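Local atomic coordinates of 6-phospho-beta-glucosidase BglT (Thermotoga maritima, PDB entry 1UP7), a protein that hydrolyses cellobiose 6'-phosphate to glucose 6-phosphate and glucose, using NAD+ and a manganese ion as a family 4 glycosidase. Residues A[140-145]-A[192-197]; A[315-320]-A[343-348]; A[330-335]-A[364-369]. One frame throughout, in Å; residues are numbered along the deposited sequence.

Contact 1 (A[140-145]-A[192-197]); sequences FTNPSG and LNHLSF. With NAD (nicotinamide-adenine-dinucleotide), chain I; G6P (6-O-phosphono-alpha-D-glucopyranose), chain J.
Asn193, His194 and Asn142 carry this contact, which joins the loop leading into helix 144-155 of the Rossmann-type nucleotide-binding part to the type II turn before strand 195-203. Asn193 lays its CB against Gly145, where the lack of a side chain lets the CA atoms of Gly145 and Asn193 come to 4.9 Å. With its CG anti to the backbone N (chi1 -172°), its OD1 is brought to Gly145 N at 3.3 Å; the N-H comes from above the amide's carbonyl plane, not along a lone pair. Its ND2 is held by Glu335. In Asn142, OD1 takes the N-H of Ser144 on an in-plane lone pair, 2.8 Å away, closing an Asx turn that spans the cis peptide between Asn142 and Pro143; ND2 donates to NAD O2D at 2.9 Å and to G6P O3 at 3.2 Å. His194 meets OD1 of Asn142 with the ring edge, CE1 at 3.5 Å, and its NE2 is hydrogen-bonded to G6P O3 at 3.2 Å. An asparagine amide suits this place because it can accept from backbone while donating to ligands. Substrate-binding Asn142 and manganese-binding His194 thus converge on one sugar hydroxyl, O3, which places cofactor, sugar and metal-ligand residue side by side.

Contact 2 (A[315-320]-A[343-348]); sequences HIVNTR and GRVHTL
The two strands that flank 333-341 in the three-stranded antiparallel sheet of this chain, 313-320 and 344-347, face each other here. Over these short segments their axes stand 8.4 Å apart and their directions differ by 75°; with 333-341 between them, side chains make the contact. Val317 and Val345 reach toward each other tip to tip, CG1 to CG1 at 4.1 Å; in Val345 this methyl stands anti to the backbone N (chi1 166°). Compact beta-branched residues fit a strand and offer methyls for such a touch. Farther along, Thr319 crosses Thr347 at a slant, its CG2 lying 4.0 Å from OG1 of Thr347. Thr319 thus offers its methyl here and keeps its hydroxyl for a weak bond with Arg152, while Thr347 offers its hydroxyl to the carbonyls at the end of strand 313-320. Its OG1 lies 3.4 Å from Arg320 O, a weak bond, and not a settled one, because Asn321 O competes for the same proton. Arg344 makes a cation-pi contact with Phe202 of the second subunit. From the central strand 333-341, Cys338 packs on Thr319 and Val345, and Ile336 on Thr347; on the other side of strand 313-320, Ile316 packs on helix 166-177.

Contact 3 (A[330-335]-A[364-369]); sequences DDYVLE and VKMYER
The backbones of 330-335, a turn running into strand 333-341, and of the helical segment 364-369, part of helix 355-376, stay 7.5 Å apart at their nearest CA atoms, Tyr332 and Lys365, and long side chains bridge the space between them. Here the start of a strand packs on a helix in the C-terminal domain of the family 4 glycosidases, with a buried lysine at the centre. Lys365 and Tyr332 run antiparallel alongside each other, and the lysine sets its CG over the middle of the ring, 3.5 Å from the centroid and 7° off the normal, a clear CH-pi contact. Its chain then bends at chi2 and chi3, which turns the ammonium group back toward the start of the strand. There NZ donates to the carbonyl O of Val333 at 2.9 Å, in the carbonyl plane and on a lone pair, and forms a salt bridge with OE1 of Glu368, one helical turn on, through the syn lone pair at 2.6 Å. Glu149 of helix 144-155 is a further partner of this ammonium, so two carboxylates would be expected to favour its charged form. A lysine suits the place because its aliphatic part can cover an aromatic face while its end satisfies buried acceptors. Tyr332 supplies that flat face, and its hydroxyl, bonded to His362, also lies 3.5 Å from CE of Met366, whose flexible thioether chain curls up to the ring. Arg369 stands its guanidinium almost perpendicular to the tyrosine ring, at 89°, and forms salt bridges with Asp331 and with Glu149; an arginine suits a place between two acids because it has several N-H groups to offer. Its NH2 meets Asp331 OD1 at 2.8 Å, nearly along the C-O axis of the carboxylate, and NH1 adds a weaker bond to the same oxygen at 3.1 Å.

Overall arrangement
Contact 1 comes first and closes before the others open; contacts 2 and 3 then alternate along the chain, as 315-320, 330-335, 343-348 and 364-369. Strand 333-341 unites those two: its start supplies contact 3, and it lies between the two strands of contact 2 in the sheet. The centres of contacts 1 and 3 are about 11 Å apart, those of contacts 1 and 2 about 14 Å, and those of contacts 2 and 3 about 15 Å. Glu335 of contact 3 is one meeting point, reaching both other contacts; the backbone bond of Leu334 N to Thr319 O is another. The C-terminal domain's sheet is thereby tied directly to the turn carrying manganese-binding His194.

Contact 1 (A[140-145]-A[192-197])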
loop_
_atom_site.group_PDB
_atom_site.type_symbol
_atom_site.label_atom_id
_atom_site.label_comp_id
_atom_site.label_asym_id
_atom_site.label_seq_id
_atom_site.Cartn_x
_atom_site.Cartn_y
_atom_site.Cartn_z
ATOM N N PHE A 140 10.188 29.064 4.862
ATOM C CA PHE A 140 9.726 29.860 3.709
ATOM C C PHE A 140 10.634 29.725 2.501
ATOM O O PHE A 140 10.195 29.926 1.385
ATOM C CB PHE A 140 9.716 31.358 4.000
ATOM C CG PHE A 140 8.890 31.770 5.185
ATOM C CD1 PHE A 140 8.027 30.891 5.817
ATOM C CD2 PHE A 140 9.017 33.062 5.694
ATOM C CE1 PHE A 140 7.277 31.284 6.916
ATOM C CE2 PHE A 140 8.259 33.479 6.811
ATOM C CZ PHE A 140 7.388 32.578 7.418
ATOM N N THR A 141 11.915 29.461 2.716
ATOM C CA THR A 141 12.908 29.429 1.649
ATOM C C THR A 141 12.456 28.571 0.484
ATOM O O THR A 141 12.098 27.406 0.661
ATOM C CB THR A 141 14.227 28.879 2.195
ATOM O OG1 THR A 141 14.758 29.827 3.122
ATOM C CG2 THR A 141 15.315 28.756 1.060
ATOM N N ASN A 142 12.459 29.156 -0.714
ATOM C CA ASN A 142 12.016 28.418 -1.883
ATOM C C ASN A 142 13.130 27.656 -2.571
ATOM O O ASN A 142 14.277 28.056 -2.469
ATOM C CB ASN A 142 11.209 29.299 -2.820
ATOM C CG ASN A 142 9.726 29.311 -2.446
ATOM O OD1 ASN A 142 9.115 28.240 -2.168
ATOM N ND2 ASN A 142 9.147 30.506 -2.403
ATOM N N PRO A 143 12.804 26.531 -3.222
ATOM C CA PRO A 143 11.433 26.016 -3.300
ATOM C C PRO A 143 11.077 25.237 -2.045
ATOM O O PRO A 143 11.712 24.240 -1.693
ATOM C CB PRO A 143 11.465 25.105 -4.535
ATOM C CG PRO A 143 12.829 24.626 -4.628
ATOM C CD PRO A 143 13.751 25.649 -3.940
ATOM N N SER A 144 10.031 25.711 -1.390
ATOM C CA SER A 144 9.725 25.287 -0.032
ATOM C C SER A 144 9.285 23.828 0.086
ATOM O O SER A 144 9.724 23.163 1.021
ATOM C CB SER A 144 8.699 26.257 0.593
ATOM O OG SER A 144 8.409 25.894 1.922
ATOM N N GLY A 145 8.397 23.364 -0.816
ATOM C CA GLY A 145 7.883 22.006 -0.780
ATOM C C GLY A 145 8.987 20.999 -1.095
ATOM O O GLY A 145 9.050 19.915 -0.484
ATOM N N LEU A 192 1.311 19.694 -4.390
ATOM C CA LEU A 192 2.631 20.080 -3.983
ATOM C C LEU A 192 2.584 21.597 -3.833
ATOM O O LEU A 192 1.744 22.269 -4.407
ATOM C CB LEU A 192 3.620 19.673 -5.067
ATOM C CG LEU A 192 4.355 18.330 -4.944
ATOM C CD1 LEU A 192 3.674 17.231 -4.132
ATOM C CD2 LEU A 192 4.819 17.842 -6.300
ATOM N N ASN A 193 3.478 22.117 -3.025
ATOM C CA ASN A 193 3.747 23.546 -2.988
ATOM C C ASN A 193 3.873 24.158 -4.390
ATOM O O ASN A 193 4.648 23.682 -5.209
ATOM C CB ASN A 193 5.023 23.751 -2.170
ATOM C CG ASN A 193 5.330 25.213 -1.893
ATOM O OD1 ASN A 193 6.451 25.646 -2.117
ATOM N ND2 ASN A 193 4.349 25.971 -1.402
ATOM N N HIS A 194 3.092 25.193 -4.681
ATOM C CA HIS A 194 2.995 25.741 -6.045
ATOM C C HIS A 194 2.435 24.813 -7.090
ATOM O O HIS A 194 2.640 25.056 -8.282
ATOM C CB HIS A 194 4.364 26.243 -6.526
ATOM C CG HIS A 194 4.908 27.317 -5.653
ATOM N ND1 HIS A 194 6.168 27.271 -5.102
ATOM C CD2 HIS A 194 4.309 28.421 -5.145
ATOM C CE1 HIS A 194 6.342 28.334 -4.336
ATOM N NE2 HIS A 194 5.224 29.041 -4.340
ATOM N N LEU A 195 1.712 23.784 -6.654
ATOM C CA LEU A 195 1.172 22.760 -7.534
ATOM C C LEU A 195 0.037 22.071 -6.780
ATOM O O LEU A 195 0.063 20.871 -6.509
ATOM C CB LEU A 195 2.274 21.781 -7.891
ATOM C CG LEU A 195 2.060 20.931 -9.136
ATOM C CD1 LEU A 195 2.471 21.659 -10.389
ATOM C CD2 LEU A 195 2.788 19.629 -9.003
ATOM N N SER A 196 -0.942 22.875 -6.399
ATOM C CA SER A 196 -1.969 22.449 -5.482
ATOM C C SER A 196 -3.345 22.713 -6.070
ATOM O O SER A 196 -3.488 23.519 -7.009
ATOM C CB SER A 196 -1.795 23.184 -4.143
ATOM O OG SER A 196 -1.971 24.597 -4.306
ATOM N N PHE A 197 -4.330 22.016 -5.502
ATOM C CA PHE A 197 -5.657 21.906 -6.079
ATOM C C PHE A 197 -6.665 21.968 -4.945
ATOM O O PHE A 197 -6.443 21.406 -3.875
ATOM C CB PHE A 197 -5.767 20.607 -6.885
ATOM C CG PHE A 197 -4.704 20.471 -7.945
ATOM C CD1 PHE A 197 -3.428 19.968 -7.622
ATOM C CD2 PHE A 197 -4.956 20.890 -9.250
ATOM C CE1 PHE A 197 -2.437 19.869 -8.574
ATOM C CE2 PHE A 197 -3.990 20.777 -10.220
ATOM C CZ PHE A 197 -2.718 20.266 -9.893
HETATM P PA NAD I . 15.898 38.063 0.099
HETATM O O1A NAD I . 16.774 38.141 -1.086
HETATM O O2A NAD I . 15.550 39.414 0.761
HETATM O O5B NAD I . 16.703 37.112 1.135
HETATM C C5B NAD I . 16.418 37.178 2.508
HETATM C C4B NAD I . 17.707 37.313 3.308
HETATM O O4B NAD I . 18.431 36.084 3.301
HETATM C C3B NAD I . 18.672 38.380 2.808
HETATM O O3B NAD I . 18.812 39.355 3.831
HETATM C C2B NAD I . 19.987 37.635 2.568
HETATM O O2B NAD I . 21.112 38.386 2.977
HETATM C C1B NAD I . 19.806 36.437 3.482
HETATM N N9A NAD I . 20.630 35.276 3.162
HETATM C C8A NAD I . 21.056 34.800 1.936
HETATM N N7A NAD I . 21.758 33.672 2.182
HETATM C C5A NAD I . 21.746 33.391 3.498
HETATM C C6A NAD I . 22.309 32.387 4.276
HETATM N N6A NAD I . 23.028 31.407 3.739
HETATM N N1A NAD I . 22.121 32.412 5.652
HETATM C C2A NAD I . 21.398 33.433 6.245
HETATM N N3A NAD I . 20.872 34.437 5.467
HETATM C C4A NAD I . 21.048 34.410 4.127
HETATM O O3 NAD I . 14.566 37.307 -0.394
HETATM P PN NAD I . 13.105 37.315 0.264
HETATM O O1N NAD I . 12.246 37.868 -0.814
HETATM O O2N NAD I . 13.062 37.887 1.592
HETATM O O5D NAD I . 12.775 35.768 0.494
HETATM C C5D NAD I . 13.655 34.837 1.097
HETATM C C4D NAD I . 13.177 33.424 0.727
HETATM O O4D NAD I . 11.859 33.144 1.196
HETATM C C3D NAD I . 13.125 33.213 -0.779
HETATM O O3D NAD I . 13.610 31.922 -0.993
HETATM C C2D NAD I . 11.645 33.306 -1.135
HETATM O O2D NAD I . 11.252 32.558 -2.273
HETATM C C1D NAD I . 10.936 32.888 0.132
HETATM N N1N NAD I . 9.823 33.799 0.415
HETATM C C2N NAD I . 9.828 34.349 1.677
HETATM C C3N NAD I . 8.846 35.219 2.083
HETATM C C7N NAD I . 8.925 35.799 3.476
HETATM O O7N NAD I . 7.801 35.891 4.330
HETATM N N7N NAD I . 10.120 36.228 3.911
HETATM C C4N NAD I . 7.839 35.528 1.165
HETATM C C5N NAD I . 7.813 34.971 -0.129
HETATM C C6N NAD I . 8.831 34.091 -0.497
HETATM C C1 G6P J . 3.780 34.168 -4.241
HETATM C C2 G6P J . 4.345 32.754 -3.932
HETATM C C3 G6P J . 5.680 32.879 -3.199
HETATM C C4 G6P J . 6.637 33.614 -4.125
HETATM C C5 G6P J . 6.082 35.031 -4.364
HETATM C C6 G6P J . 6.979 35.799 -5.325
HETATM O O1 G6P J . 2.548 34.169 -4.986
HETATM O O2 G6P J . 3.471 31.949 -3.142
HETATM O O3 G6P J . 6.209 31.617 -2.780
HETATM O O4 G6P J . 7.963 33.601 -3.595
HETATM O O5 G6P J . 4.747 34.992 -4.932
HETATM O O6 G6P J . 6.965 37.188 -5.037
HETATM P P G6P J . 8.209 38.126 -5.444
HETATM O O1P G6P J . 7.938 39.472 -4.811
HETATM O O2P G6P J . 8.395 38.339 -6.938
HETATM O O3P G6P J . 9.443 37.503 -4.855
#

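Contact 2 (A[315-320]-A[343-348])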
loop_
_atom_site.group_PDB
_atom_site.type_symbol
_atom_site.label_atom_id
_atom_site.label_comp_id
_atom_site.label_asym_id
_atom_site.label_seq_id
_atom_site.Cartn_x
_atom_site.Cartn_y
_atom_site.Cartn_z
ATOM N N HIS A 315 -4.125 24.038 9.828
ATOM C CA HIS A 315 -3.208 24.788 8.980
ATOM C C HIS A 315 -2.805 23.961 7.782
ATOM O O HIS A 315 -2.515 22.775 7.928
ATOM C CB HIS A 315 -1.956 25.187 9.771
ATOM C CG HIS A 315 -2.256 26.142 10.867
ATOM N ND1 HIS A 315 -2.510 27.478 10.634
ATOM C CD2 HIS A 315 -2.468 25.938 12.189
ATOM C CE1 HIS A 315 -2.813 28.066 11.778
ATOM N NE2 HIS A 315 -2.789 27.153 12.736
ATOM N N ILE A 316 -2.791 24.586 6.610
ATOM C CA ILE A 316 -2.335 23.901 5.425
ATOM C C ILE A 316 -0.850 24.082 5.309
ATOM O O ILE A 316 -0.349 25.186 5.238
ATOM C CB ILE A 316 -3.052 24.356 4.158
ATOM C CG1 ILE A 316 -4.569 24.182 4.317
ATOM C CG2 ILE A 316 -2.527 23.539 2.986
ATOM C CD1 ILE A 316 -5.403 24.873 3.232
ATOM N N VAL A 317 -0.147 22.970 5.242
ATOM C CA VAL A 317 1.261 22.939 5.565
ATOM C C VAL A 317 1.921 21.865 4.681
ATOM O O VAL A 317 1.233 20.991 4.176
ATOM C CB VAL A 317 1.303 22.670 7.103
ATOM C CG1 VAL A 317 2.053 21.391 7.535
ATOM C CG2 VAL A 317 1.638 23.943 7.886
ATOM N N ASN A 318 3.227 21.966 4.431
ATOM C CA ASN A 318 3.951 20.907 3.700
ATOM C C ASN A 318 4.501 19.870 4.644
ATOM O O ASN A 318 5.289 20.187 5.539
ATOM C CB ASN A 318 5.101 21.437 2.842
ATOM C CG ASN A 318 4.622 22.283 1.716
ATOM O OD1 ASN A 318 4.538 21.849 0.560
ATOM N ND2 ASN A 318 4.263 23.505 2.042
ATOM N N THR A 319 4.097 18.624 4.422
ATOM C CA THR A 319 4.381 17.539 5.334
ATOM C C THR A 319 4.086 16.211 4.629
ATOM O O THR A 319 3.509 16.218 3.524
ATOM C CB THR A 319 3.525 17.730 6.594
ATOM O OG1 THR A 319 3.982 16.835 7.607
ATOM C CG2 THR A 319 2.074 17.313 6.351
ATOM N N ARG A 320 4.489 15.090 5.241
ATOM C CA ARG A 320 4.204 13.769 4.666
ATOM C C ARG A 320 2.723 13.500 4.573
ATOM O O ARG A 320 1.999 13.750 5.512
ATOM C CB ARG A 320 4.831 12.651 5.476
ATOM C CG ARG A 320 6.331 12.513 5.365
ATOM C CD ARG A 320 6.844 11.278 6.110
ATOM N NE ARG A 320 8.280 11.113 5.983
ATOM C CZ ARG A 320 9.047 10.552 6.921
ATOM N NH1 ARG A 320 8.516 10.106 8.040
ATOM N NH2 ARG A 320 10.350 10.407 6.734
ATOM N N GLY A 343 2.874 21.286 19.536
ATOM C CA GLY A 343 4.109 20.823 18.951
ATOM C C GLY A 343 3.965 19.752 17.879
ATOM O O GLY A 343 4.968 19.343 17.294
ATOM N N ARG A 344 2.748 19.274 17.616
ATOM C CA ARG A 344 2.588 18.205 16.605
ATOM C C ARG A 344 1.639 18.579 15.473
ATOM O O ARG A 344 0.762 19.434 15.621
ATOM C CB ARG A 344 2.222 16.846 17.236
ATOM C CG ARG A 344 2.822 16.533 18.629
ATOM C CD ARG A 344 2.073 15.345 19.334
ATOM N NE ARG A 344 1.352 15.677 20.590
ATOM C CZ ARG A 344 0.061 16.035 20.678
ATOM N NH1 ARG A 344 -0.690 16.171 19.582
ATOM N NH2 ARG A 344 -0.463 16.299 21.873
ATOM N N VAL A 345 1.854 17.932 14.342
ATOM C CA VAL A 345 1.156 18.211 13.114
ATOM C C VAL A 345 0.517 16.881 12.767
ATOM O O VAL A 345 1.221 15.913 12.571
ATOM C CB VAL A 345 2.174 18.680 12.012
ATOM C CG1 VAL A 345 1.574 18.665 10.610
ATOM C CG2 VAL A 345 2.641 20.079 12.310
ATOM N N HIS A 346 -0.806 16.808 12.738
ATOM C CA HIS A 346 -1.441 15.570 12.335
ATOM C C HIS A 346 -2.189 15.784 11.038
ATOM O O HIS A 346 -2.987 16.691 10.873
ATOM C CB HIS A 346 -2.363 15.029 13.411
ATOM C CG HIS A 346 -1.686 14.822 14.727
ATOM N ND1 HIS A 346 -1.012 13.660 15.044
ATOM C CD2 HIS A 346 -1.583 15.626 15.812
ATOM C CE1 HIS A 346 -0.505 13.770 16.259
ATOM N NE2 HIS A 346 -0.844 14.950 16.748
ATOM N N THR A 347 -1.905 14.918 10.127
ATOM C CA THR A 347 -2.584 14.821 8.873
ATOM C C THR A 347 -4.051 14.335 9.022
ATOM O O THR A 347 -4.358 13.484 9.858
ATOM C CB THR A 347 -1.659 13.903 8.053
ATOM O OG1 THR A 347 -0.841 14.729 7.197
ATOM C CG2 THR A 347 -2.386 13.029 7.177
ATOM N N LEU A 348 -4.941 14.925 8.233
ATOM C CA LEU A 348 -6.383 14.630 8.231
ATOM C C LEU A 348 -6.777 13.867 6.983
ATOM O O LEU A 348 -6.409 14.238 5.886
ATOM C CB LEU A 348 -7.184 15.935 8.220
ATOM C CG LEU A 348 -7.898 16.420 9.484
ATOM C CD1 LEU A 348 -7.120 16.042 10.703
ATOM C CD2 LEU A 348 -8.073 17.919 9.452
#

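Contact 3 (A[330-335]-A[364-369])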
loop_
_atom_site.group_PDB
_atom_site.type_symbol
_atom_site.label_atom_id
_atom_site.label_comp_id
_atom_site.label_asym_id
_atom_site.label_seq_id
_atom_site.Cartn_x
_atom_site.Cartn_y
_atom_site.Cartn_z
ATOM N N ASP A 330 2.080 7.322 1.202
ATOM C CA ASP A 330 2.219 7.985 2.492
ATOM C C ASP A 330 3.411 8.933 2.606
ATOM O O ASP A 330 3.338 9.943 3.297
ATOM C CB ASP A 330 2.362 6.960 3.611
ATOM C CG ASP A 330 1.171 6.077 3.747
ATOM O OD1 ASP A 330 0.077 6.465 3.268
ATOM O OD2 ASP A 330 1.261 4.959 4.348
ATOM N N ASP A 331 4.523 8.556 1.986
ATOM C CA ASP A 331 5.772 9.302 2.122
ATOM C C ASP A 331 5.860 10.526 1.215
ATOM O O ASP A 331 6.813 11.288 1.343
ATOM C CB ASP A 331 6.978 8.389 1.850
ATOM C CG ASP A 331 6.848 7.659 0.524
ATOM O OD1 ASP A 331 7.119 8.234 -0.551
ATOM O OD2 ASP A 331 6.387 6.507 0.446
ATOM N N TYR A 332 4.918 10.730 0.297
ATOM C CA TYR A 332 4.958 11.974 -0.501
ATOM C C TYR A 332 4.791 13.141 0.457
ATOM O O TYR A 332 3.803 13.182 1.215
ATOM C CB TYR A 332 3.837 12.040 -1.533
ATOM C CG TYR A 332 4.074 11.383 -2.892
ATOM C CD1 TYR A 332 4.970 10.302 -3.055
ATOM C CD2 TYR A 332 3.373 11.837 -4.014
ATOM C CE1 TYR A 332 5.161 9.701 -4.317
ATOM C CE2 TYR A 332 3.569 11.258 -5.291
ATOM C CZ TYR A 332 4.446 10.188 -5.421
ATOM O OH TYR A 332 4.573 9.612 -6.644
ATOM N N VAL A 333 5.750 14.071 0.475
ATOM C CA VAL A 333 5.479 15.378 1.084
ATOM C C VAL A 333 4.476 16.126 0.196
ATOM O O VAL A 333 4.701 16.282 -1.020
ATOM C CB VAL A 333 6.764 16.225 1.283
ATOM C CG1 VAL A 333 6.427 17.683 1.536
ATOM C CG2 VAL A 333 7.636 15.637 2.439
ATOM N N LEU A 334 3.369 16.544 0.800
ATOM C CA LEU A 334 2.336 17.299 0.125
ATOM C C LEU A 334 2.041 18.570 0.912
ATOM O O LEU A 334 2.427 18.696 2.074
ATOM C CB LEU A 334 1.045 16.468 0.039
ATOM C CG LEU A 334 1.168 15.121 -0.673
ATOM C CD1 LEU A 334 -0.147 14.348 -0.538
ATOM C CD2 LEU A 334 1.595 15.307 -2.120
ATOM N N GLU A 335 1.337 19.494 0.271
ATOM C CA GLU A 335 0.781 20.661 0.955
ATOM C C GLU A 335 -0.714 20.366 1.196
ATOM O O GLU A 335 -1.481 20.258 0.248
ATOM C CB GLU A 335 1.035 21.915 0.094
ATOM C CG GLU A 335 0.576 23.234 0.696
ATOM C CD GLU A 335 1.017 24.434 -0.145
ATOM O OE1 GLU A 335 0.275 24.859 -1.061
ATOM O OE2 GLU A 335 2.135 24.943 0.117
ATOM N N VAL A 364 5.990 15.722 -10.850
ATOM C CA VAL A 364 6.867 16.644 -10.167
ATOM C C VAL A 364 7.515 16.002 -8.942
ATOM O O VAL A 364 8.686 16.274 -8.648
ATOM C CB VAL A 364 6.124 17.939 -9.833
ATOM C CG1 VAL A 364 6.979 18.852 -8.960
ATOM C CG2 VAL A 364 5.737 18.639 -11.163
ATOM N N LYS A 365 6.794 15.124 -8.242
ATOM C CA LYS A 365 7.411 14.423 -7.115
ATOM C C LYS A 365 8.609 13.553 -7.575
ATOM O O LYS A 365 9.654 13.472 -6.869
ATOM C CB LYS A 365 6.377 13.622 -6.316
ATOM C CG LYS A 365 6.924 12.788 -5.145
ATOM C CD LYS A 365 7.539 13.627 -3.975
ATOM C CE LYS A 365 6.509 14.627 -3.398
ATOM N NZ LYS A 365 7.074 15.750 -2.573
ATOM N N MET A 366 8.469 12.900 -8.735
ATOM C CA MET A 366 9.561 12.062 -9.246
ATOM C C MET A 366 10.749 12.969 -9.579
ATOM O O MET A 366 11.886 12.667 -9.295
ATOM C CB MET A 366 9.099 11.241 -10.461
ATOM C CG MET A 366 8.009 10.213 -10.145
ATOM S SD MET A 366 8.593 8.982 -8.924
ATOM C CE MET A 366 7.991 9.668 -7.375
ATOM N N TYR A 367 10.449 14.091 -10.188
ATOM C CA TYR A 367 11.450 15.051 -10.517
ATOM C C TYR A 367 12.161 15.533 -9.226
ATOM O O TYR A 367 13.386 15.651 -9.211
ATOM C CB TYR A 367 10.819 16.233 -11.276
ATOM C CG TYR A 367 11.517 17.504 -10.919
ATOM C CD1 TYR A 367 12.695 17.843 -11.563
ATOM C CD2 TYR A 367 11.051 18.329 -9.864
ATOM C CE1 TYR A 367 13.364 18.982 -11.244
ATOM C CE2 TYR A 367 11.751 19.491 -9.493
ATOM C CZ TYR A 367 12.925 19.798 -10.196
ATOM O OH TYR A 367 13.696 20.917 -9.914
ATOM N N GLU A 368 11.396 15.802 -8.162
ATOM C CA GLU A 368 11.958 16.255 -6.896
ATOM C C GLU A 368 12.985 15.282 -6.339
ATOM O O GLU A 368 14.065 15.701 -5.898
ATOM C CB GLU A 368 10.870 16.500 -5.842
ATOM C CG GLU A 368 10.066 17.795 -5.989
ATOM C CD GLU A 368 9.046 17.945 -4.862
ATOM O OE1 GLU A 368 8.710 16.914 -4.205
ATOM O OE2 GLU A 368 8.568 19.083 -4.622
ATOM N N ARG A 369 12.642 13.993 -6.327
ATOM C CA ARG A 369 13.519 12.982 -5.748
ATOM C C ARG A 369 14.733 12.743 -6.641
ATOM O O ARG A 369 15.834 12.494 -6.122
ATOM C CB ARG A 369 12.805 11.659 -5.357
ATOM C CG ARG A 369 11.383 11.825 -4.830
ATOM C CD ARG A 369 11.038 11.314 -3.446
ATOM N NE ARG A 369 10.095 10.226 -3.547
ATOM C CZ ARG A 369 9.130 9.884 -2.677
ATOM N NH1 ARG A 369 8.869 10.575 -1.594
ATOM N NH2 ARG A 369 8.395 8.822 -2.959
#